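Local coordinates for protein pectate lyase (PDB 3VMV) that probably cleaves polygalacturonate, the pectate backbone, as a secreted polysaccharide lyase of family 1 with a parallel beta-helix fold, at residues Lys159-Tyr164 / Ala187-Asp192; Met179-Thr184 / Arg212-His217; Ser9-Thr14 / Asp128-Trp133; Ser233-Arg238 / Gly270-Gly275. All coordinates share one frame; numbering follows the deposited sequence.

In the fold
All four contacts lie along the parallel beta-helix, where one coil meets the next or a loop lies on its outside. Interactions 1, 2 and 4 are neighbours. Interaction 1, a surface contact, touches interaction 2 where D192 OD2 meets D215 N, 2.8 Å apart, and interaction 2 touches interaction 4 through the salt bridge between D215 and R238. Interaction 3, partly buried like 2 and 4, touches interaction 1 through R160 and D128 but stays about 12 Å from interaction 4 at the nearest atoms. Backbone bonds dominate interaction 1, an arginine shapes 2, interaction 4 adds an arginine to three backbone bonds, and 3 rests on asparagine and threonine contacts under the N-terminal arm.

Interaction 1. Residues Lys159-Tyr164 / Ala187-Asp192; sequences KRNAEY and ASLAPD
N161 and L189 meet where successive coils of the parallel beta-helix lie against each other, 159-164 making a type I' turn from K159 to A162 and 187-192 leading into strand 192-197. Backbone bonds tie them. N161 N reaches L189 O over 2.9 Å, coming from well above the carbonyl plane with a bent N-H (134°). D192 N gives A162 O a straighter bond of 3.1 Å, nearly along the C=O axis. The bond from Y164 N to D192 O is weak, while E163 CA adds a CA-H...O contact to that same oxygen.

The apolar part has two pieces. P191 lays CG 3.7 Å from K159 CA, and its CB faces A162 CB. R160 and L189 run side by side and point the same way. With CG beside the backbone N (chi1 -64°) and an extended chain, R160 carries its guanidinium out until L189 CD1 sits over one face, 3.8 Å from R160 NH1.

Of the charges, K193 forms a salt bridge with E163 OE2, which probably eases the repulsion from the carboxylate of D192, whose OD2 accepts D215 N. A water joins the two acids, donating to E163 OE2 and D192 OD1 at 2.8 Å each.

Interaction 2. Residues Met179-Thr184 / Arg212-His217; sequences MLVGHT and RYADVH
R212 holds G182 and V181 with two hydrogen bonds, one from its side chain and one from its backbone. R212 N points almost straight at V181 O, 2.8 Å away with an N-H...O angle of 174°. R212 NH1 reaches G182 O at 2.9 Å; the oxygen lies at the guanidinium edge, close to its plane, while the nitrogen is tilted 27° from the carbonyl plane. An extended chain from CG to NE takes the guanidinium along the loop 182-184, and T184 N lies over one face, offset toward the rim. D185 forms a salt bridge with R212 NE, so the group is held by bonds at two of its edge nitrogens.

Outward from there, R212 CD comes to 3.3 Å from T184 O, and that carbonyl also meets the edge of the Y213 ring at CE2. L180 CD1 touches R212 NH1 from the edge at 3.9 Å. On the side facing the interior, V181 CG1 packs on A214 CB at 3.7 Å.

Strand 177-181 runs parallel between strands 156-158 and 210-212 of the beta-helix, and past R212 the chain turns into strand 215-219. I194 and Y196 of strand 192-197 also pack on V181.

Interaction 3. Residues Ser9-Thr14 / Asp128-Trp133; sequences SMNGGT and DSKNVW
T14, just after the type I' turn M10 to G13, brings its CA to 5.6 Å from that of N131, at a corner where both backbone angles of N131 are positive. The turn is closed by G13 N donating to M10 O.

The side chain of N131 stands up from that corner toward the turn. G13 O lies off one face of its amide, 3.7 Å from N131 CG, while M10 O, 3.9 Å from N131 CG, lies near the amide plane. N11 points toward N131; the two side chains cross at about a right angle, yet their amide planes are only 21° apart.

T14 meets the base of N131. OG1 lies beside its own backbone N (chi1 -56°), which sets it 3.4 Å from N131 CB, and it is hydrogen-bonded to A8 O within the N-terminal arm. The methyl CG2 lies 3.6 Å from N131 O and 4.0 Å from W133 CB. T14 and W133 both also rest on I106 of strand 105-108, and P4 touches W133, whose NE1 is bonded to S168 OG.

A chain that turns a sharp corner at one residue with positive phi and psi, as at N131 just before strand 132-135, is consistent with the short T2 turn of the pectate lyase beta-helix. In this protein the N-terminal arm runs across the outside of that corner before entering strand 21-25.

Interaction 4. Residues Ser233-Arg238 / Gly270-Gly275; sequences SRVGAR and GSPSTG. With SO4 (sulfate ion), chain C.
R234 turns its guanidinium edge-on to S271, where a loop of the parallel beta-helix, 270-275, folds back over the type I' turn R234 to A237. A bend at chi3 (78°) swings the group round so that NE and NH1 both point at one oxygen: S271 OG lies 2.8 Å from R234 NE and 3.2 Å from R234 NH1, only 1° out of the guanidinium plane. D185 OD1 is bonded to the same hydroxyl, while the backbone of G270 lies over one face of the group. The edge formed by NH1 and NH2 takes a sulfate, probably from the crystallisation liquor, with R234 NH2 at 2.8 Å from O4 and R234 NH1 at 2.9 Å from O1. R212 of the neighbouring coil also approaches the anion, though only as a long, weak ion pair.

V235 leans across P272 at a slant, its CG1 meeting the ring carbon P272 CD at 3.7 Å and also touching S271 CB. Backbone bonds fix the turn against the loop: V235 N donates to S273 O and G236 N to T274 O. G275 fits closely over S233, whose OG is bonded to Y276 O; G275 N also donates to S233 O, 2.8 Å away and well above the carbonyl plane.

Interaction 1. Residues Lys159-Tyr164 / Ala187-Asp192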
# COMPACT_ATOMS: atom_id res chain seq x y z
N LYS A 159 -8.71 3.91 -2.00
CA LYS A 159 -10.08 4.06 -2.48
C LYS A 159 -10.45 5.53 -2.62
O LYS A 159 -9.80 6.42 -2.03
CB LYS A 159 -11.07 3.46 -1.44
CG LYS A 159 -10.80 2.00 -1.08
CD LYS A 159 -11.79 1.50 0.02
CE LYS A 159 -11.46 0.06 0.45
NZ LYS A 159 -12.35 -0.38 1.58
N ARG A 160 -11.57 5.76 -3.32
CA ARG A 160 -12.28 7.04 -3.25
C ARG A 160 -11.34 8.22 -3.52
O ARG A 160 -11.19 9.14 -2.72
CB ARG A 160 -13.02 7.18 -1.90
CG ARG A 160 -14.12 6.10 -1.78
CD ARG A 160 -14.96 6.32 -0.55
NE ARG A 160 -16.14 5.45 -0.62
CZ ARG A 160 -17.30 5.77 -1.18
NH1 ARG A 160 -17.49 6.96 -1.73
NH2 ARG A 160 -18.29 4.88 -1.19
N ASN A 161 -10.73 8.18 -4.70
CA ASN A 161 -9.97 9.31 -5.23
C ASN A 161 -8.67 9.66 -4.50
O ASN A 161 -8.15 10.75 -4.69
CB ASN A 161 -10.87 10.54 -5.31
CG ASN A 161 -12.04 10.29 -6.19
OD1 ASN A 161 -11.88 10.10 -7.39
ND2 ASN A 161 -13.22 10.22 -5.59
N ALA A 162 -8.12 8.70 -3.76
CA ALA A 162 -6.78 8.85 -3.19
C ALA A 162 -5.81 9.01 -4.35
O ALA A 162 -5.94 8.34 -5.37
CB ALA A 162 -6.41 7.58 -2.39
N GLU A 163 -4.80 9.88 -4.21
CA GLU A 163 -3.95 10.21 -5.36
C GLU A 163 -2.59 10.61 -4.86
O GLU A 163 -2.47 11.20 -3.77
CB GLU A 163 -4.54 11.42 -6.13
CG GLU A 163 -3.97 11.65 -7.51
CD GLU A 163 -4.82 12.66 -8.29
OE1 GLU A 163 -5.68 13.30 -7.66
OE2 GLU A 163 -4.65 12.82 -9.51
N TYR A 164 -1.56 10.35 -5.68
CA TYR A 164 -0.18 10.76 -5.39
C TYR A 164 0.36 9.99 -4.19
O TYR A 164 0.64 10.56 -3.13
CB TYR A 164 -0.04 12.31 -5.20
CG TYR A 164 -0.41 13.12 -6.43
CD1 TYR A 164 0.40 13.13 -7.54
CD2 TYR A 164 -1.59 13.87 -6.45
CE1 TYR A 164 0.04 13.85 -8.67
CE2 TYR A 164 -1.95 14.60 -7.56
CZ TYR A 164 -1.12 14.58 -8.65
OH TYR A 164 -1.46 15.30 -9.77
N ALA A 187 -15.73 4.82 -12.00
CA ALA A 187 -14.58 5.62 -12.41
C ALA A 187 -14.48 6.90 -11.61
O ALA A 187 -13.39 7.37 -11.35
CB ALA A 187 -14.68 5.95 -13.88
N SER A 188 -15.62 7.48 -11.22
CA SER A 188 -15.58 8.77 -10.53
C SER A 188 -15.04 8.69 -9.11
O SER A 188 -14.78 9.73 -8.50
CB SER A 188 -16.97 9.42 -10.53
OG SER A 188 -17.79 8.79 -9.57
N LEU A 189 -14.88 7.47 -8.59
CA LEU A 189 -14.35 7.29 -7.24
C LEU A 189 -12.96 6.66 -7.29
O LEU A 189 -12.38 6.38 -6.25
CB LEU A 189 -15.22 6.33 -6.45
CG LEU A 189 -16.60 6.92 -6.13
CD1 LEU A 189 -17.34 5.86 -5.35
CD2 LEU A 189 -16.41 8.20 -5.32
N ALA A 190 -12.42 6.42 -8.48
CA ALA A 190 -11.12 5.71 -8.56
C ALA A 190 -9.96 6.55 -8.04
O ALA A 190 -9.82 7.72 -8.38
CB ALA A 190 -10.86 5.34 -10.00
N PRO A 191 -9.06 5.92 -7.28
CA PRO A 191 -7.76 6.53 -7.05
C PRO A 191 -7.01 6.69 -8.37
O PRO A 191 -7.38 6.12 -9.42
CB PRO A 191 -7.03 5.49 -6.19
CG PRO A 191 -8.17 4.65 -5.54
CD PRO A 191 -9.17 4.58 -6.69
N ASP A 192 -5.86 7.38 -8.29
CA ASP A 192 -4.96 7.49 -9.43
C ASP A 192 -3.57 7.81 -8.92
O ASP A 192 -3.41 8.32 -7.82
CB ASP A 192 -5.41 8.63 -10.33
CG ASP A 192 -4.83 8.55 -11.74
OD1 ASP A 192 -4.83 9.59 -12.46
OD2 ASP A 192 -4.39 7.48 -12.19
O HOH W 1 -6.21 11.89 -11.67

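Interaction 2. Residues Met179-Thr184 / Arg212-His217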
# COMPACT_ATOMS: atom_id res chain seq x y z
N MET A 179 -3.75 -6.00 -1.71
CA MET A 179 -3.82 -4.56 -1.97
C MET A 179 -4.88 -4.24 -2.98
O MET A 179 -4.95 -4.87 -4.05
CB MET A 179 -2.50 -4.07 -2.55
CG MET A 179 -1.34 -4.21 -1.61
SD MET A 179 0.19 -3.50 -2.26
CE MET A 179 0.42 -4.38 -3.80
N LEU A 180 -5.71 -3.24 -2.69
CA LEU A 180 -6.72 -2.77 -3.63
C LEU A 180 -6.36 -1.34 -4.08
O LEU A 180 -5.85 -0.52 -3.27
CB LEU A 180 -8.07 -2.75 -2.88
CG LEU A 180 -9.49 -2.78 -3.39
CD1 LEU A 180 -9.72 -4.08 -4.17
CD2 LEU A 180 -10.44 -2.67 -2.20
N VAL A 181 -6.62 -1.04 -5.35
CA VAL A 181 -6.57 0.33 -5.82
C VAL A 181 -7.87 0.55 -6.54
O VAL A 181 -7.99 0.23 -7.73
CB VAL A 181 -5.35 0.58 -6.74
CG1 VAL A 181 -5.34 2.02 -7.27
CG2 VAL A 181 -4.05 0.26 -6.01
N GLY A 182 -8.85 1.13 -5.86
CA GLY A 182 -10.21 1.26 -6.36
C GLY A 182 -11.05 0.07 -5.91
O GLY A 182 -10.75 -1.06 -6.26
N HIS A 183 -12.10 0.34 -5.13
CA HIS A 183 -12.87 -0.71 -4.45
C HIS A 183 -14.14 -1.13 -5.20
O HIS A 183 -14.78 -2.11 -4.84
CB HIS A 183 -13.25 -0.26 -3.02
CG HIS A 183 -14.38 0.74 -2.97
ND1 HIS A 183 -14.28 2.02 -3.49
CD2 HIS A 183 -15.66 0.61 -2.55
CE1 HIS A 183 -15.44 2.64 -3.36
NE2 HIS A 183 -16.30 1.81 -2.80
N THR A 184 -14.50 -0.36 -6.23
CA THR A 184 -15.73 -0.60 -6.98
C THR A 184 -15.56 -0.10 -8.41
O THR A 184 -14.70 0.74 -8.68
CB THR A 184 -16.93 0.07 -6.32
OG1 THR A 184 -18.14 -0.51 -6.84
CG2 THR A 184 -16.94 1.58 -6.57
N ARG A 212 -8.16 -0.95 -10.28
CA ARG A 212 -9.24 -0.45 -11.12
C ARG A 212 -8.93 0.97 -11.57
O ARG A 212 -8.66 1.81 -10.72
CB ARG A 212 -10.60 -0.44 -10.41
CG ARG A 212 -11.17 -1.82 -10.12
CD ARG A 212 -12.42 -1.62 -9.27
NE ARG A 212 -13.24 -2.83 -9.10
CZ ARG A 212 -13.19 -3.60 -8.01
NH1 ARG A 212 -12.34 -3.33 -7.01
NH2 ARG A 212 -13.98 -4.66 -7.93
N TYR A 213 -8.99 1.23 -12.88
CA TYR A 213 -8.92 2.60 -13.48
C TYR A 213 -7.59 3.33 -13.40
O TYR A 213 -7.23 4.08 -14.34
CB TYR A 213 -9.98 3.59 -12.91
CG TYR A 213 -11.40 3.08 -12.97
CD1 TYR A 213 -12.11 3.05 -14.18
CD2 TYR A 213 -12.01 2.58 -11.83
CE1 TYR A 213 -13.42 2.54 -14.25
CE2 TYR A 213 -13.31 2.08 -11.89
CZ TYR A 213 -13.99 2.07 -13.10
OH TYR A 213 -15.26 1.56 -13.17
N ALA A 214 -6.89 3.15 -12.28
CA ALA A 214 -5.72 4.00 -11.96
C ALA A 214 -4.50 3.78 -12.86
O ALA A 214 -4.30 2.69 -13.39
CB ALA A 214 -5.31 3.77 -10.55
N ASP A 215 -3.71 4.86 -13.01
CA ASP A 215 -2.33 4.74 -13.50
C ASP A 215 -1.39 4.45 -12.32
O ASP A 215 -1.39 5.15 -11.27
CB ASP A 215 -1.91 6.05 -14.17
CG ASP A 215 -2.66 6.31 -15.50
OD1 ASP A 215 -3.17 5.34 -16.08
OD2 ASP A 215 -2.76 7.49 -15.91
N VAL A 216 -0.58 3.40 -12.52
CA VAL A 216 0.27 2.84 -11.48
C VAL A 216 1.63 2.47 -12.07
O VAL A 216 1.70 1.96 -13.19
CB VAL A 216 -0.40 1.58 -10.91
CG1 VAL A 216 0.49 0.90 -9.91
CG2 VAL A 216 -1.75 1.94 -10.31
N HIS A 217 2.71 2.74 -11.34
CA HIS A 217 4.06 2.29 -11.71
C HIS A 217 4.53 1.32 -10.65
O HIS A 217 4.52 1.67 -9.47
CB HIS A 217 4.95 3.52 -11.78
CG HIS A 217 6.37 3.28 -12.22
ND1 HIS A 217 7.36 4.17 -11.87
CD2 HIS A 217 6.95 2.33 -12.98
CE1 HIS A 217 8.50 3.78 -12.42
NE2 HIS A 217 8.29 2.66 -13.09

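Interaction 3. Residues Ser9-Thr14 / Asp128-Trp133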
# COMPACT_ATOMS: atom_id res chain seq x y z
N SER A 9 6.02 12.25 -4.73
CA SER A 9 6.95 13.38 -4.88
C SER A 9 6.34 14.51 -5.71
O SER A 9 6.88 15.62 -5.73
CB SER A 9 8.29 12.94 -5.48
OG SER A 9 8.22 12.77 -6.88
N MET A 10 5.25 14.21 -6.40
CA MET A 10 4.58 15.20 -7.25
C MET A 10 3.57 15.96 -6.42
O MET A 10 3.44 15.72 -5.21
CB MET A 10 3.86 14.52 -8.42
CG MET A 10 4.82 13.71 -9.30
SD MET A 10 4.09 13.04 -10.78
CE MET A 10 3.77 14.50 -11.74
N ASN A 11 2.88 16.88 -7.08
CA ASN A 11 1.82 17.65 -6.44
C ASN A 11 2.32 18.34 -5.19
O ASN A 11 1.60 18.43 -4.20
CB ASN A 11 0.62 16.74 -6.13
CG ASN A 11 -0.61 17.53 -5.73
OD1 ASN A 11 -1.00 18.48 -6.41
ND2 ASN A 11 -1.25 17.13 -4.62
N GLY A 12 3.57 18.81 -5.22
CA GLY A 12 4.14 19.51 -4.08
C GLY A 12 5.04 18.70 -3.15
O GLY A 12 5.72 19.27 -2.30
N GLY A 13 5.01 17.37 -3.26
CA GLY A 13 5.88 16.51 -2.49
C GLY A 13 5.26 16.04 -1.18
O GLY A 13 4.14 16.46 -0.81
N THR A 14 5.98 15.16 -0.50
CA THR A 14 5.51 14.63 0.78
C THR A 14 6.62 14.72 1.83
O THR A 14 7.70 14.11 1.70
CB THR A 14 5.06 13.16 0.62
OG1 THR A 14 4.06 13.06 -0.39
CG2 THR A 14 4.50 12.64 1.92
N ASP A 128 -10.33 10.94 -0.65
CA ASP A 128 -9.63 12.02 -1.32
C ASP A 128 -8.29 12.39 -0.71
O ASP A 128 -7.79 13.49 -0.95
CB ASP A 128 -10.54 13.25 -1.44
CG ASP A 128 -11.80 12.95 -2.24
OD1 ASP A 128 -11.76 13.14 -3.47
OD2 ASP A 128 -12.82 12.55 -1.64
N SER A 129 -7.68 11.45 0.02
CA SER A 129 -6.35 11.68 0.58
C SER A 129 -5.35 11.86 -0.57
O SER A 129 -5.49 11.28 -1.64
CB SER A 129 -5.92 10.47 1.40
OG SER A 129 -6.64 10.41 2.62
N LYS A 130 -4.32 12.67 -0.33
CA LYS A 130 -3.28 12.88 -1.33
C LYS A 130 -1.92 13.03 -0.68
O LYS A 130 -1.81 13.52 0.46
CB LYS A 130 -3.60 14.13 -2.15
CG LYS A 130 -4.85 13.90 -3.03
CD LYS A 130 -5.06 15.02 -4.02
CE LYS A 130 -6.38 14.79 -4.75
NZ LYS A 130 -7.22 13.78 -4.05
N ASN A 131 -0.88 12.63 -1.42
CA ASN A 131 0.53 12.81 -0.99
C ASN A 131 0.81 12.02 0.26
O ASN A 131 0.93 12.56 1.33
CB ASN A 131 0.91 14.29 -0.86
CG ASN A 131 1.03 14.94 -2.21
OD1 ASN A 131 2.09 14.83 -2.86
ND2 ASN A 131 -0.03 15.52 -2.68
N VAL A 132 0.83 10.71 0.09
CA VAL A 132 1.01 9.78 1.16
C VAL A 132 2.17 8.86 0.81
O VAL A 132 2.21 8.33 -0.31
CB VAL A 132 -0.23 8.92 1.29
CG1 VAL A 132 -0.05 7.85 2.35
CG2 VAL A 132 -1.49 9.77 1.57
N TRP A 133 3.10 8.71 1.74
CA TRP A 133 4.26 7.85 1.56
C TRP A 133 4.22 6.74 2.63
O TRP A 133 4.24 7.06 3.83
CB TRP A 133 5.50 8.73 1.69
CG TRP A 133 6.80 8.02 1.40
CD1 TRP A 133 6.95 6.92 0.59
CD2 TRP A 133 8.11 8.40 1.83
NE1 TRP A 133 8.30 6.57 0.52
CE2 TRP A 133 9.02 7.46 1.29
CE3 TRP A 133 8.59 9.43 2.66
CZ2 TRP A 133 10.39 7.54 1.50
CZ3 TRP A 133 9.95 9.52 2.88
CH2 TRP A 133 10.83 8.56 2.32

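Interaction 4. Residues Ser233-Arg238 / Gly270-Gly275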
# COMPACT_ATOMS: atom_id res chain seq x y z
N SER A 233 -5.08 -5.89 -13.56
CA SER A 233 -5.37 -4.59 -14.12
C SER A 233 -6.73 -4.59 -14.79
O SER A 233 -6.95 -5.35 -15.76
CB SER A 233 -4.27 -4.23 -15.13
OG SER A 233 -4.41 -2.90 -15.61
N ARG A 234 -7.63 -3.73 -14.28
CA ARG A 234 -9.05 -3.77 -14.62
C ARG A 234 -9.56 -2.41 -15.08
O ARG A 234 -9.05 -1.38 -14.63
CB ARG A 234 -9.86 -4.20 -13.37
CG ARG A 234 -9.66 -5.69 -13.05
CD ARG A 234 -9.88 -6.04 -11.60
NE ARG A 234 -11.30 -6.12 -11.27
CZ ARG A 234 -11.79 -6.94 -10.36
NH1 ARG A 234 -13.10 -6.94 -10.13
NH2 ARG A 234 -10.98 -7.78 -9.68
N VAL A 235 -10.61 -2.43 -15.90
CA VAL A 235 -11.37 -1.22 -16.31
C VAL A 235 -10.49 -0.02 -16.60
O VAL A 235 -10.61 1.06 -16.02
CB VAL A 235 -12.55 -0.80 -15.35
CG1 VAL A 235 -13.72 -1.75 -15.54
CG2 VAL A 235 -12.14 -0.74 -13.91
N GLY A 236 -9.57 -0.25 -17.54
CA GLY A 236 -8.80 0.87 -18.07
C GLY A 236 -7.62 1.32 -17.22
O GLY A 236 -6.99 2.32 -17.56
N ALA A 237 -7.33 0.59 -16.15
CA ALA A 237 -6.07 0.84 -15.43
C ALA A 237 -4.89 0.75 -16.39
O ALA A 237 -4.96 0.06 -17.38
CB ALA A 237 -5.87 -0.19 -14.33
N ARG A 238 -3.82 1.50 -16.11
CA ARG A 238 -2.57 1.35 -16.87
C ARG A 238 -1.45 1.14 -15.89
O ARG A 238 -1.22 2.01 -15.03
CB ARG A 238 -2.27 2.62 -17.67
CG ARG A 238 -3.35 2.85 -18.74
CD ARG A 238 -3.00 4.01 -19.66
NE ARG A 238 -2.81 5.24 -18.90
CZ ARG A 238 -2.53 6.39 -19.50
NH1 ARG A 238 -2.35 7.48 -18.81
NH2 ARG A 238 -2.39 6.42 -20.82
N GLY A 270 -13.12 -10.27 -12.36
CA GLY A 270 -14.29 -9.42 -12.52
C GLY A 270 -14.01 -8.04 -13.08
O GLY A 270 -12.92 -7.79 -13.59
N SER A 271 -15.01 -7.16 -12.96
CA SER A 271 -15.12 -5.87 -13.70
C SER A 271 -15.51 -6.12 -15.16
O SER A 271 -15.28 -7.19 -15.70
CB SER A 271 -13.83 -5.02 -13.62
OG SER A 271 -13.49 -4.65 -12.29
N PRO A 272 -16.12 -5.11 -15.79
CA PRO A 272 -16.68 -5.39 -17.11
C PRO A 272 -15.66 -5.38 -18.24
O PRO A 272 -15.96 -5.90 -19.32
CB PRO A 272 -17.72 -4.28 -17.31
CG PRO A 272 -17.43 -3.25 -16.28
CD PRO A 272 -16.71 -3.94 -15.14
N SER A 273 -14.46 -4.84 -18.00
CA SER A 273 -13.45 -4.82 -19.07
C SER A 273 -12.06 -4.81 -18.47
O SER A 273 -11.89 -4.57 -17.27
CB SER A 273 -13.63 -3.59 -19.95
OG SER A 273 -13.51 -2.40 -19.19
N THR A 274 -11.08 -5.06 -19.33
CA THR A 274 -9.68 -5.15 -18.95
C THR A 274 -9.03 -3.81 -18.67
O THR A 274 -9.46 -2.76 -19.14
CB THR A 274 -8.91 -5.86 -20.09
OG1 THR A 274 -7.61 -6.26 -19.65
CG2 THR A 274 -8.78 -4.94 -21.33
N GLY A 275 -7.93 -3.88 -17.92
CA GLY A 275 -6.97 -2.77 -17.87
C GLY A 275 -5.82 -3.12 -18.80
O GLY A 275 -5.91 -4.03 -19.63
S SO4 C . -12.98 -9.11 -6.83
O1 SO4 C . -13.79 -8.19 -7.66
O2 SO4 C . -12.65 -8.44 -5.57
O3 SO4 C . -13.74 -10.34 -6.59
O4 SO4 C . -11.71 -9.44 -7.51